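Local structure of migration inhibitory factor (Trichinella spiralis, 1HFO) at residues A[1-6]-A[59-64]; A[5-10]-A[87-92]; A[16-21]-A[81-86]; A[74-79]-A[96-101]. The protein belongs to the macrophage migration inhibitory factor family, small cytokine-like proteins that assemble as trimers of alpha/beta subunits. One frame throughout, in Å; residues are numbered along the deposited sequence.

Contact 1 of 4, residues A[1-6]-A[59-64]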
loop_
_atom_site.group_PDB
_atom_site.type_symbol
_atom_site.label_atom_id
_atom_site.label_comp_id
_atom_site.label_asym_id
_atom_site.label_seq_id
_atom_site.Cartn_x
_atom_site.Cartn_y
_atom_site.Cartn_z
ATOM N N PRO A 1 1.762 6.580 -14.023
ATOM C CA PRO A 1 0.844 6.685 -12.856
ATOM C C PRO A 1 0.343 5.348 -12.346
ATOM O O PRO A 1 0.234 4.374 -13.097
ATOM C CB PRO A 1 -0.355 7.513 -13.298
ATOM C CG PRO A 1 0.238 8.331 -14.433
ATOM C CD PRO A 1 1.240 7.403 -15.128
ATOM N N ILE A 2 0.008 5.317 -11.057
ATOM C CA ILE A 2 -0.511 4.122 -10.450
ATOM C C ILE A 2 -1.726 4.519 -9.645
ATOM O O ILE A 2 -1.688 5.499 -8.882
ATOM C CB ILE A 2 0.494 3.468 -9.455
ATOM C CG1 ILE A 2 1.739 2.997 -10.189
ATOM C CG2 ILE A 2 -0.145 2.283 -8.744
ATOM C CD1 ILE A 2 2.779 2.446 -9.239
ATOM N N PHE A 3 -2.801 3.783 -9.850
ATOM C CA PHE A 3 -3.994 3.988 -9.060
ATOM C C PHE A 3 -4.250 2.632 -8.451
ATOM O O PHE A 3 -4.447 1.640 -9.161
ATOM C CB PHE A 3 -5.209 4.397 -9.872
ATOM C CG PHE A 3 -6.415 4.670 -9.007
ATOM C CD1 PHE A 3 -6.446 5.789 -8.189
ATOM C CD2 PHE A 3 -7.482 3.779 -8.969
ATOM C CE1 PHE A 3 -7.537 6.026 -7.327
ATOM C CE2 PHE A 3 -8.588 4.008 -8.108
ATOM C CZ PHE A 3 -8.597 5.133 -7.295
ATOM N N THR A 4 -4.225 2.573 -7.128
ATOM C CA THR A 4 -4.439 1.324 -6.427
ATOM C C THR A 4 -5.542 1.537 -5.386
ATOM O O THR A 4 -5.546 2.546 -4.675
ATOM C CB THR A 4 -3.099 0.852 -5.785
ATOM O OG1 THR A 4 -3.325 -0.276 -4.939
ATOM C CG2 THR A 4 -2.453 1.970 -5.015
ATOM N N LEU A 5 -6.469 0.588 -5.326
ATOM C CA LEU A 5 -7.621 0.666 -4.426
ATOM C C LEU A 5 -7.880 -0.627 -3.678
ATOM O O LEU A 5 -7.752 -1.731 -4.222
ATOM C CB LEU A 5 -8.865 1.027 -5.238
ATOM C CG LEU A 5 -10.159 1.375 -4.502
ATOM C CD1 LEU A 5 -9.990 2.737 -3.861
ATOM C CD2 LEU A 5 -11.340 1.410 -5.503
ATOM N N ASN A 6 -8.253 -0.480 -2.412
ATOM C CA ASN A 6 -8.592 -1.613 -1.577
ATOM C C ASN A 6 -10.064 -1.433 -1.218
ATOM O O ASN A 6 -10.495 -0.342 -0.837
ATOM C CB ASN A 6 -7.729 -1.623 -0.318
ATOM C CG ASN A 6 -6.256 -1.665 -0.644
ATOM O OD1 ASN A 6 -5.581 -0.629 -0.686
ATOM N ND2 ASN A 6 -5.751 -2.861 -0.915
ATOM N N GLY A 59 -7.588 4.269 -1.271
ATOM C CA GLY A 59 -6.545 3.968 -2.233
ATOM C C GLY A 59 -5.592 5.114 -2.402
ATOM O O GLY A 59 -5.658 6.116 -1.696
ATOM N N THR A 60 -4.717 4.982 -3.386
ATOM C CA THR A 60 -3.715 5.996 -3.631
ATOM C C THR A 60 -3.585 6.235 -5.116
ATOM O O THR A 60 -3.727 5.304 -5.883
ATOM C CB THR A 60 -2.344 5.491 -3.105
ATOM O OG1 THR A 60 -2.444 5.215 -1.700
ATOM C CG2 THR A 60 -1.240 6.517 -3.339
ATOM N N LEU A 61 -3.359 7.478 -5.509
ATOM C CA LEU A 61 -3.088 7.804 -6.902
ATOM C C LEU A 61 -1.718 8.469 -6.872
ATOM O O LEU A 61 -1.569 9.560 -6.323
ATOM C CB LEU A 61 -4.120 8.783 -7.478
ATOM C CG LEU A 61 -3.721 9.249 -8.882
ATOM C CD1 LEU A 61 -3.889 8.060 -9.808
ATOM C CD2 LEU A 61 -4.549 10.428 -9.359
ATOM N N MET A 62 -0.698 7.817 -7.435
ATOM C CA MET A 62 0.629 8.419 -7.437
ATOM C C MET A 62 1.099 8.656 -8.866
ATOM O O MET A 62 0.768 7.894 -9.775
ATOM C CB MET A 62 1.628 7.537 -6.685
ATOM C CG MET A 62 1.727 6.125 -7.175
ATOM S SD MET A 62 2.870 5.179 -6.104
ATOM C CE MET A 62 1.750 4.087 -5.257
ATOM N N SER A 63 1.859 9.725 -9.057
ATOM C CA SER A 63 2.358 10.067 -10.386
ATOM C C SER A 63 3.494 11.066 -10.327
ATOM O O SER A 63 3.568 11.885 -9.403
ATOM C CB SER A 63 1.207 10.654 -11.220
ATOM O OG SER A 63 1.639 11.020 -12.510
ATOM N N ILE A 64 4.386 11.019 -11.314
ATOM C CA ILE A 64 5.476 11.975 -11.342
ATOM C C ILE A 64 4.891 13.203 -12.045
ATOM O O ILE A 64 4.786 13.243 -13.265
ATOM C CB ILE A 64 6.694 11.431 -12.136
ATOM C CG1 ILE A 64 7.210 10.159 -11.450
ATOM C CG2 ILE A 64 7.727 12.507 -12.268
ATOM C CD1 ILE A 64 8.110 9.271 -12.329
#
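Ile2 and Met62 face each other as an antiparallel hydrogen-bonded pair, and two more backbone bonds join Thr4 to Thr60 farther along. Ile2 N gives to Met62 O at 3.0 Å, and Met62 N returns the bond to Ile2 O at 2.9 Å. Phe3 opposes Leu61 between these pairs, and Leu5 opposes Gly59 beyond Thr4-Thr60, both non-hydrogen-bonded. The two runs lie almost exactly antiparallel, their axes 4.7 Å apart at closest approach. They are the central strands of the four-stranded mixed sheet of the MIF fold, flanked by strands 38-42 and 94-100. Leu61 can be followed outward on the face that looks to helices 18-30 and 69-87: its CB sits in the plane of the Phe3 ring, at the edge, 3.9 Å from Phe3 CD1. CG runs anti to the backbone N (chi1 173°), and from there CD1 turns back toward the partner strand, 3.5 Å from Ile2 O and 3.8 Å from Phe3 CD1. The Phe3 and Leu61 side chains cross at about a right angle. On the reverse face Ile2 and Met62 run side by side, Ile2 CB 3.7 Å from Met62 CG; Met62 CG, between the backbone N and the carbonyl carbon (chi1 55°), and the extended chi2 carry SD to 4.2 Å from Ile2 CD1. Ile2 also packs on Tyr95 of the second subunit, while Thr4 OG1 is hydrogen-bonded to His40 ND1 of strand 38-42.

Contact 2 of 4, residues A[5-10]-A[87-92]; sequences LNTNIK and LGIPKN
This is an apolar contact between the end of strand 2-7, with the turn that follows it, and the end of helix 69-87 with the loop that leads from it to strand 94-100. Ile9 has the largest share. Its CG1 is set between the backbone N and the carbonyl carbon (chi1 65°), and the extended chain beyond carries CD1 to 3.7 Å from Leu87 CB, the two side chains crossing at about a right angle. The other branch, Ile9 CG2, lies 4.1 Å from Ile89 CG1, so one isoleucine spans both hydrophobic residues beside Gly88, which leaves the helix with positive phi. Leu87 is met from a second direction by Leu5: the two reach toward each other tip to tip, Leu5 CD2 to Leu87 CD1 at 3.9 Å. Thr7 turns its hydroxyl to the same patch, with OG1 3.4 Å from Ile89 CD1. That oxygen also accepts from Ile9 N at 3.3 Å, in a nearly straight bond (175°) that closes an ST turn, and is hydrogen-bonded to Ala56 O. With its hydroxyl engaged by two backbone groups, Ile9 N and Ala56 O, Thr7 can lie against a methyl group without leaving a buried polar atom unsatisfied, and the direct contact between the two segments is van der Waals in kind.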
loop_
_atom_site.group_PDB
_atom_site.type_symbol
_atom_site.label_atom_id
_atom_site.label_comp_id
_atom_site.label_asym_id
_atom_site.label_seq_id
_atom_site.Cartn_x
_atom_site.Cartn_y
_atom_site.Cartn_z
ATOM N N LEU A 5 -6.469 0.588 -5.326
ATOM C CA LEU A 5 -7.621 0.666 -4.426
ATOM C C LEU A 5 -7.880 -0.627 -3.678
ATOM O O LEU A 5 -7.752 -1.731 -4.222
ATOM C CB LEU A 5 -8.865 1.027 -5.238
ATOM C CG LEU A 5 -10.159 1.375 -4.502
ATOM C CD1 LEU A 5 -9.990 2.737 -3.861
ATOM C CD2 LEU A 5 -11.340 1.410 -5.503
ATOM N N ASN A 6 -8.253 -0.480 -2.412
ATOM C CA ASN A 6 -8.592 -1.613 -1.577
ATOM C C ASN A 6 -10.064 -1.433 -1.218
ATOM O O ASN A 6 -10.495 -0.342 -0.837
ATOM C CB ASN A 6 -7.729 -1.623 -0.318
ATOM C CG ASN A 6 -6.256 -1.665 -0.644
ATOM O OD1 ASN A 6 -5.581 -0.629 -0.686
ATOM N ND2 ASN A 6 -5.751 -2.861 -0.915
ATOM N N THR A 7 -10.828 -2.506 -1.347
ATOM C CA THR A 7 -12.260 -2.418 -1.086
ATOM C C THR A 7 -12.835 -3.698 -0.501
ATOM O O THR A 7 -12.274 -4.784 -0.669
ATOM C CB THR A 7 -13.004 -2.078 -2.404
ATOM O OG1 THR A 7 -14.411 -1.963 -2.154
ATOM C CG2 THR A 7 -12.772 -3.167 -3.439
ATOM N N ASN A 8 -13.976 -3.566 0.177
ATOM C CA ASN A 8 -14.635 -4.721 0.762
ATOM C C ASN A 8 -15.688 -5.334 -0.156
ATOM O O ASN A 8 -16.227 -6.399 0.143
ATOM C CB ASN A 8 -15.284 -4.364 2.113
ATOM C CG ASN A 8 -16.013 -3.028 2.092
ATOM O OD1 ASN A 8 -16.433 -2.542 1.042
ATOM N ND2 ASN A 8 -16.190 -2.434 3.283
ATOM N N ILE A 9 -15.974 -4.685 -1.282
ATOM C CA ILE A 9 -16.966 -5.239 -2.196
ATOM C C ILE A 9 -16.456 -6.523 -2.832
ATOM O O ILE A 9 -15.285 -6.878 -2.700
ATOM C CB ILE A 9 -17.362 -4.251 -3.314
ATOM C CG1 ILE A 9 -16.171 -3.975 -4.226
ATOM C CG2 ILE A 9 -17.915 -2.977 -2.723
ATOM C CD1 ILE A 9 -16.495 -3.002 -5.310
ATOM N N LYS A 10 -17.341 -7.215 -3.535
ATOM C CA LYS A 10 -17.001 -8.479 -4.172
ATOM C C LYS A 10 -16.352 -8.287 -5.538
ATOM O O LYS A 10 -16.637 -7.318 -6.233
ATOM C CB LYS A 10 -18.266 -9.332 -4.308
ATOM C CG LYS A 10 -18.931 -9.675 -2.977
ATOM C CD LYS A 10 -20.319 -10.280 -3.180
ATOM C CE LYS A 10 -20.256 -11.606 -3.923
ATOM N NZ LYS A 10 -19.440 -12.611 -3.177
ATOM N N LEU A 87 -18.398 1.020 -9.048
ATOM C CA LEU A 87 -18.426 0.080 -7.941
ATOM C C LEU A 87 -19.621 0.279 -7.020
ATOM O O LEU A 87 -19.898 -0.575 -6.175
ATOM C CB LEU A 87 -17.134 0.206 -7.142
ATOM C CG LEU A 87 -15.878 0.229 -8.025
ATOM C CD1 LEU A 87 -14.657 0.272 -7.136
ATOM C CD2 LEU A 87 -15.829 -0.995 -8.928
ATOM N N GLY A 88 -20.298 1.410 -7.174
ATOM C CA GLY A 88 -21.467 1.694 -6.359
ATOM C C GLY A 88 -21.165 2.100 -4.928
ATOM O O GLY A 88 -22.068 2.158 -4.092
ATOM N N ILE A 89 -19.903 2.404 -4.644
ATOM C CA ILE A 89 -19.513 2.794 -3.286
ATOM C C ILE A 89 -19.811 4.267 -3.016
ATOM O O ILE A 89 -19.508 5.134 -3.834
ATOM C CB ILE A 89 -17.997 2.559 -3.042
ATOM C CG1 ILE A 89 -17.616 1.110 -3.353
ATOM C CG2 ILE A 89 -17.655 2.860 -1.584
ATOM C CD1 ILE A 89 -16.104 0.835 -3.205
ATOM N N PRO A 90 -20.423 4.574 -1.854
ATOM C CA PRO A 90 -20.751 5.955 -1.495
ATOM C C PRO A 90 -19.490 6.817 -1.421
ATOM O O PRO A 90 -18.466 6.382 -0.895
ATOM C CB PRO A 90 -21.415 5.813 -0.124
ATOM C CG PRO A 90 -21.993 4.433 -0.155
ATOM C CD PRO A 90 -20.932 3.625 -0.847
ATOM N N LYS A 91 -19.576 8.039 -1.929
ATOM C CA LYS A 91 -18.438 8.948 -1.930
ATOM C C LYS A 91 -17.905 9.307 -0.547
ATOM O O LYS A 91 -16.735 9.666 -0.414
ATOM C CB LYS A 91 -18.788 10.218 -2.696
ATOM C CG LYS A 91 -19.186 9.955 -4.130
ATOM C CD LYS A 91 -19.411 11.245 -4.873
ATOM C CE LYS A 91 -19.784 10.977 -6.324
ATOM N NZ LYS A 91 -20.082 12.260 -7.010
ATOM N N ASN A 92 -18.748 9.227 0.482
ATOM C CA ASN A 92 -18.273 9.531 1.829
ATOM C C ASN A 92 -17.690 8.306 2.519
ATOM O O ASN A 92 -17.395 8.353 3.715
ATOM C CB ASN A 92 -19.384 10.137 2.710
ATOM C CG ASN A 92 -20.635 9.268 2.803
ATOM O OD1 ASN A 92 -20.626 8.070 2.514
ATOM N ND2 ASN A 92 -21.731 9.886 3.235
#

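Contact 3 of 4, residues A[16-21]-A[81-86]. Unlike the reference sequence in segment 81-86: Thr85 (reference Lys).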
loop_
_atom_site.group_PDB
_atom_site.type_symbol
_atom_site.label_atom_id
_atom_site.label_comp_id
_atom_site.label_asym_id
_atom_site.label_seq_id
_atom_site.Cartn_x
_atom_site.Cartn_y
_atom_site.Cartn_z
ATOM N N SER A 16 -16.473 -5.554 -15.982
ATOM C CA SER A 16 -15.433 -5.946 -16.925
ATOM C C SER A 16 -14.673 -4.743 -17.500
ATOM O O SER A 16 -13.523 -4.889 -17.910
ATOM C CB SER A 16 -16.055 -6.755 -18.065
ATOM O OG SER A 16 -16.949 -5.949 -18.801
ATOM N N ASP A 17 -15.312 -3.572 -17.547
ATOM C CA ASP A 17 -14.648 -2.374 -18.065
ATOM C C ASP A 17 -14.106 -1.462 -16.973
ATOM O O ASP A 17 -13.902 -0.270 -17.196
ATOM C CB ASP A 17 -15.582 -1.549 -18.946
ATOM C CG ASP A 17 -16.879 -1.176 -18.253
ATOM O OD1 ASP A 17 -17.024 -1.422 -17.038
ATOM O OD2 ASP A 17 -17.760 -0.617 -18.932
ATOM N N PHE A 18 -13.869 -2.011 -15.792
ATOM C CA PHE A 18 -13.340 -1.163 -14.729
ATOM C C PHE A 18 -11.887 -0.735 -14.993
ATOM O O PHE A 18 -11.556 0.442 -14.883
ATOM C CB PHE A 18 -13.402 -1.887 -13.385
ATOM C CG PHE A 18 -12.839 -1.079 -12.258
ATOM C CD1 PHE A 18 -13.540 0.015 -11.763
ATOM C CD2 PHE A 18 -11.576 -1.352 -11.756
ATOM C CE1 PHE A 18 -12.997 0.842 -10.788
ATOM C CE2 PHE A 18 -11.004 -0.519 -10.762
ATOM C CZ PHE A 18 -11.719 0.577 -10.284
ATOM N N LEU A 19 -11.036 -1.693 -15.337
ATOM C CA LEU A 19 -9.625 -1.396 -15.574
ATOM C C LEU A 19 -9.464 -0.475 -16.770
ATOM O O LEU A 19 -8.697 0.481 -16.726
ATOM C CB LEU A 19 -8.835 -2.690 -15.770
ATOM C CG LEU A 19 -8.827 -3.594 -14.531
ATOM C CD1 LEU A 19 -8.176 -4.916 -14.845
ATOM C CD2 LEU A 19 -8.109 -2.872 -13.390
ATOM N N SER A 20 -10.201 -0.732 -17.847
ATOM C CA SER A 20 -10.073 0.148 -18.992
ATOM C C SER A 20 -10.558 1.575 -18.697
ATOM O O SER A 20 -9.862 2.541 -18.989
ATOM C CB SER A 20 -10.838 -0.423 -20.201
ATOM O OG SER A 20 -12.230 -0.489 -19.949
ATOM N N SER A 21 -11.749 1.709 -18.117
ATOM C CA SER A 21 -12.290 3.036 -17.849
ATOM C C SER A 21 -11.450 3.811 -16.849
ATOM O O SER A 21 -11.327 5.024 -16.966
ATOM C CB SER A 21 -13.735 2.964 -17.343
ATOM O OG SER A 21 -13.871 2.212 -16.152
ATOM N N ASP A 81 -16.509 10.315 -8.577
ATOM C CA ASP A 81 -17.685 10.114 -9.422
ATOM C C ASP A 81 -17.508 8.788 -10.167
ATOM O O ASP A 81 -18.405 7.945 -10.202
ATOM C CB ASP A 81 -17.831 11.272 -10.415
ATOM C CG ASP A 81 -18.774 10.943 -11.562
ATOM O OD1 ASP A 81 -19.938 10.572 -11.295
ATOM O OD2 ASP A 81 -18.346 11.055 -12.735
ATOM N N HIS A 82 -16.319 8.588 -10.724
ATOM C CA HIS A 82 -16.022 7.370 -11.455
ATOM C C HIS A 82 -16.168 6.112 -10.594
ATOM O O HIS A 82 -16.829 5.153 -10.980
ATOM C CB HIS A 82 -14.599 7.465 -12.035
ATOM C CG HIS A 82 -14.160 6.227 -12.742
ATOM N ND1 HIS A 82 -14.698 5.831 -13.947
ATOM C CD2 HIS A 82 -13.287 5.259 -12.382
ATOM C CE1 HIS A 82 -14.177 4.669 -14.296
ATOM N NE2 HIS A 82 -13.320 4.300 -13.362
ATOM N N LEU A 83 -15.551 6.106 -9.412
ATOM C CA LEU A 83 -15.637 4.945 -8.545
ATOM C C LEU A 83 -17.071 4.666 -8.035
ATOM O O LEU A 83 -17.496 3.514 -7.949
ATOM C CB LEU A 83 -14.659 5.125 -7.373
ATOM C CG LEU A 83 -13.191 5.209 -7.835
ATOM C CD1 LEU A 83 -12.302 5.635 -6.665
ATOM C CD2 LEU A 83 -12.735 3.855 -8.369
ATOM N N ASN A 84 -17.795 5.722 -7.683
ATOM C CA ASN A 84 -19.171 5.571 -7.219
ATOM C C ASN A 84 -20.002 4.943 -8.350
ATOM O O ASN A 84 -20.799 4.037 -8.126
ATOM C CB ASN A 84 -19.733 6.950 -6.848
ATOM C CG ASN A 84 -21.197 6.903 -6.477
ATOM O OD1 ASN A 84 -21.999 7.683 -6.992
ATOM N ND2 ASN A 84 -21.555 5.991 -5.581
ATOM N N THR A 85 -19.784 5.407 -9.574
ATOM C CA THR A 85 -20.520 4.880 -10.721
ATOM C C THR A 85 -20.210 3.425 -11.072
ATOM O O THR A 85 -21.113 2.650 -11.383
ATOM C CB THR A 85 -20.268 5.752 -11.966
ATOM O OG1 THR A 85 -20.741 7.082 -11.718
ATOM C CG2 THR A 85 -20.978 5.173 -13.193
ATOM N N LYS A 86 -18.934 3.041 -11.016
ATOM C CA LYS A 86 -18.533 1.683 -11.377
ATOM C C LYS A 86 -18.623 0.620 -10.295
ATOM O O LYS A 86 -18.875 -0.554 -10.586
ATOM C CB LYS A 86 -17.099 1.693 -11.917
ATOM C CG LYS A 86 -16.897 2.522 -13.160
ATOM C CD LYS A 86 -17.689 1.984 -14.354
ATOM C CE LYS A 86 -17.503 2.902 -15.555
ATOM N NZ LYS A 86 -18.306 2.425 -16.730
HETATM O O HOH W 1 -19.580 -0.300 -15.783
#
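His82 meets Ser21 and Phe18 where the start of helix 18-30 lies beside the later turns of helix 69-87. Its CE1 comes 3.1 Å from Ser21 OG, which lies in the plane of the imidazole at its edge. The hydroxyl is already given to Asp17 O at 2.7 Å, and His82 NE2 is hydrogen-bonded to Thr22 OG1, so both polar groups have partners on helix 18-30 or at its start. Leu83 follows, with CD2 in the plane of the Phe18 ring and 3.9 Å from Phe18 CE1; its side chain also touches Phe3 and Leu5 of strand 2-7. Lys86 completes the series. Its CB meets the same ring edge at Phe18 CD1, 3.9 Å away, and a bend at chi2 (-64°) takes the rest of the chain along Ser21, CE lying 3.7 Å from Ser21 OG. The ammonium ends opposite Asp17 in a long salt bridge, Lys86 NZ to Asp17 OD2 at 3.8 Å, while one water bridges Lys86 NZ and Asp17 OD1. An apolar inner side and a polar, water-bridged outer side thus join the two helices, which pack against the same face of the beta-sheet in the alpha/beta subunit of the MIF family.

Contact 4 of 4, residues A[74-79]-A[96-101]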
loop_
_atom_site.group_PDB
_atom_site.type_symbol
_atom_site.label_atom_id
_atom_site.label_comp_id
_atom_site.label_asym_id
_atom_site.label_seq_id
_atom_site.Cartn_x
_atom_site.Cartn_y
_atom_site.Cartn_z
ATOM N N ASP A 74 -9.937 18.813 -8.158
ATOM C CA ASP A 74 -10.554 18.391 -9.411
ATOM C C ASP A 74 -10.309 16.893 -9.596
ATOM O O ASP A 74 -11.212 16.137 -9.971
ATOM C CB ASP A 74 -9.966 19.168 -10.591
ATOM C CG ASP A 74 -10.662 18.843 -11.900
ATOM O OD1 ASP A 74 -11.761 18.249 -11.844
ATOM O OD2 ASP A 74 -10.123 19.182 -12.977
ATOM N N HIS A 75 -9.083 16.455 -9.334
ATOM C CA HIS A 75 -8.782 15.036 -9.460
ATOM C C HIS A 75 -9.784 14.224 -8.658
ATOM O O HIS A 75 -10.302 13.209 -9.126
ATOM C CB HIS A 75 -7.384 14.708 -8.915
ATOM C CG HIS A 75 -6.261 15.260 -9.736
ATOM N ND1 HIS A 75 -6.391 15.559 -11.073
ATOM C CD2 HIS A 75 -4.970 15.517 -9.417
ATOM C CE1 HIS A 75 -5.230 15.976 -11.545
ATOM N NE2 HIS A 75 -4.351 15.958 -10.561
ATOM N N SER A 76 -10.027 14.663 -7.423
ATOM C CA SER A 76 -10.928 13.967 -6.508
ATOM C C SER A 76 -12.385 13.879 -6.954
ATOM O O SER A 76 -13.035 12.836 -6.803
ATOM C CB SER A 76 -10.890 14.626 -5.122
ATOM O OG SER A 76 -11.638 13.851 -4.200
ATOM N N ALA A 77 -12.902 14.986 -7.467
ATOM C CA ALA A 77 -14.283 15.027 -7.917
ATOM C C ALA A 77 -14.469 13.962 -8.994
ATOM O O ALA A 77 -15.371 13.130 -8.913
ATOM C CB ALA A 77 -14.598 16.402 -8.469
ATOM N N LYS A 78 -13.583 13.978 -9.983
ATOM C CA LYS A 78 -13.655 13.031 -11.097
ATOM C C LYS A 78 -13.470 11.567 -10.698
ATOM O O LYS A 78 -14.219 10.684 -11.145
ATOM C CB LYS A 78 -12.617 13.417 -12.147
ATOM C CG LYS A 78 -12.850 14.783 -12.772
ATOM C CD LYS A 78 -11.928 14.993 -13.950
ATOM C CE LYS A 78 -11.579 16.461 -14.136
ATOM N NZ LYS A 78 -12.788 17.316 -14.250
ATOM N N LEU A 79 -12.454 11.302 -9.875
ATOM C CA LEU A 79 -12.187 9.943 -9.438
ATOM C C LEU A 79 -13.317 9.387 -8.579
ATOM O O LEU A 79 -13.684 8.224 -8.708
ATOM C CB LEU A 79 -10.860 9.879 -8.656
ATOM C CG LEU A 79 -9.559 9.762 -9.457
ATOM C CD1 LEU A 79 -9.499 10.852 -10.501
ATOM C CD2 LEU A 79 -8.354 9.844 -8.515
ATOM N N ILE A 96 -8.836 8.770 -0.910
ATOM C CA ILE A 96 -7.807 8.636 -1.931
ATOM C C ILE A 96 -6.622 9.520 -1.539
ATOM O O ILE A 96 -6.772 10.724 -1.335
ATOM C CB ILE A 96 -8.294 9.060 -3.339
ATOM C CG1 ILE A 96 -9.422 8.133 -3.801
ATOM C CG2 ILE A 96 -7.097 9.026 -4.325
ATOM C CD1 ILE A 96 -9.110 6.645 -3.719
ATOM N N HIS A 97 -5.442 8.913 -1.431
ATOM C CA HIS A 97 -4.255 9.668 -1.099
ATOM C C HIS A 97 -3.543 10.026 -2.392
ATOM O O HIS A 97 -3.169 9.134 -3.165
ATOM C CB HIS A 97 -3.291 8.852 -0.236
ATOM C CG HIS A 97 -2.122 9.653 0.255
ATOM N ND1 HIS A 97 -0.937 9.078 0.662
ATOM C CD2 HIS A 97 -1.950 10.991 0.378
ATOM C CE1 HIS A 97 -0.087 10.026 1.013
ATOM N NE2 HIS A 97 -0.675 11.196 0.849
ATOM N N PHE A 98 -3.367 11.320 -2.619
ATOM C CA PHE A 98 -2.701 11.819 -3.816
ATOM C C PHE A 98 -1.217 12.028 -3.524
ATOM O O PHE A 98 -0.837 12.742 -2.584
ATOM C CB PHE A 98 -3.361 13.126 -4.271
ATOM C CG PHE A 98 -4.806 12.964 -4.673
ATOM C CD1 PHE A 98 -5.144 12.330 -5.870
ATOM C CD2 PHE A 98 -5.835 13.428 -3.845
ATOM C CE1 PHE A 98 -6.480 12.153 -6.242
ATOM C CE2 PHE A 98 -7.177 13.259 -4.207
ATOM C CZ PHE A 98 -7.504 12.620 -5.406
ATOM N N VAL A 99 -0.378 11.375 -4.323
ATOM C CA VAL A 99 1.063 11.452 -4.135
ATOM C C VAL A 99 1.823 11.924 -5.358
ATOM O O VAL A 99 1.739 11.309 -6.421
ATOM C CB VAL A 99 1.628 10.072 -3.738
ATOM C CG1 VAL A 99 3.113 10.190 -3.464
ATOM C CG2 VAL A 99 0.876 9.521 -2.521
ATOM N N ASN A 100 2.578 13.005 -5.201
ATOM C CA ASN A 100 3.390 13.559 -6.278
ATOM C C ASN A 100 4.782 12.949 -6.092
ATOM O O ASN A 100 5.475 13.255 -5.122
ATOM C CB ASN A 100 3.432 15.084 -6.146
ATOM C CG ASN A 100 4.372 15.746 -7.144
ATOM O OD1 ASN A 100 4.691 15.188 -8.196
ATOM N ND2 ASN A 100 4.803 16.969 -6.819
ATOM N N LEU A 101 5.169 12.061 -7.005
ATOM C CA LEU A 101 6.457 11.372 -6.931
ATOM C C LEU A 101 7.601 12.116 -7.613
ATOM O O LEU A 101 7.390 12.877 -8.551
ATOM C CB LEU A 101 6.331 9.995 -7.599
ATOM C CG LEU A 101 5.170 9.133 -7.097
ATOM C CD1 LEU A 101 4.784 8.063 -8.116
ATOM C CD2 LEU A 101 5.566 8.505 -5.774
#
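Phe98 meets three residues of segment 74-79, in helix 69-87, and apolar packing makes up most of the contact. Its CG lies anti to the carbonyl carbon (chi1 -63°), which sends the ring from the strand toward the helix. Leu79 comes from the opposite direction and sets CD2 near the plane of the ring, at its edge, 3.7 Å from Phe98 CE1. His75 CB lies 3.8 Å from the same ring carbon, and Ser76 CB is 3.9 Å from Phe98 CZ, so the far end of the ring rests against one turn of helix. Leu79 CD2 also reaches toward Ile96 CG2, a looser approach of 4.5 Å. Within the strand, Ile96 CG2 lies over one face of the Phe98 ring, 3.7 Å above its plane and offset toward the rim.

The polar groups turn to partners elsewhere. His75 NE2 is hydrogen-bonded to Gly66 O in the loop leading into the helix, and Ser76 OG to Thr111 O of the third subunit. That subunit also continues the sheet, pairing antiparallel with the strand at Ile96, and packs Gly107 on Phe98. The helix and strand belong to the beta-alpha-beta unit formed by strand 57-63, helix 69-87 and strand 94-100, and their segment axes pass 10.4 Å apart at an angle of 138°. The polar ends of His75 and Ser76 are bonded outside the two segments, while their CB atoms lie against the ring; beside the subunit interface, helix and strand meet mainly through carbon atoms, with the backbone N of Ser76 also against the ring.

Contact 1 lies in the middle of the sheet; contacts 3 and 4 touch it directly, and contact 2 shares Leu5 with it. Contact 4 lies nearest, its centre about 8 Å away, and joins it through probable backbone hydrogen bonds: His97 N to Gly59 O at 2.8 Å and Leu61 N to His97 O at 2.9 Å. Leu83 of contact 3 packs on the sheet, its CD1 3.8 Å from Phe3 CZ of contact 1. Contacts 2 and 3, with centres about 11 Å apart, meet where Asn84 ND2 is probably hydrogen-bonded to Ile89 O at 2.8 Å. Helix 69-87 serves both contacts 3 and 4. Contacts 2 and 4 both reach the third subunit.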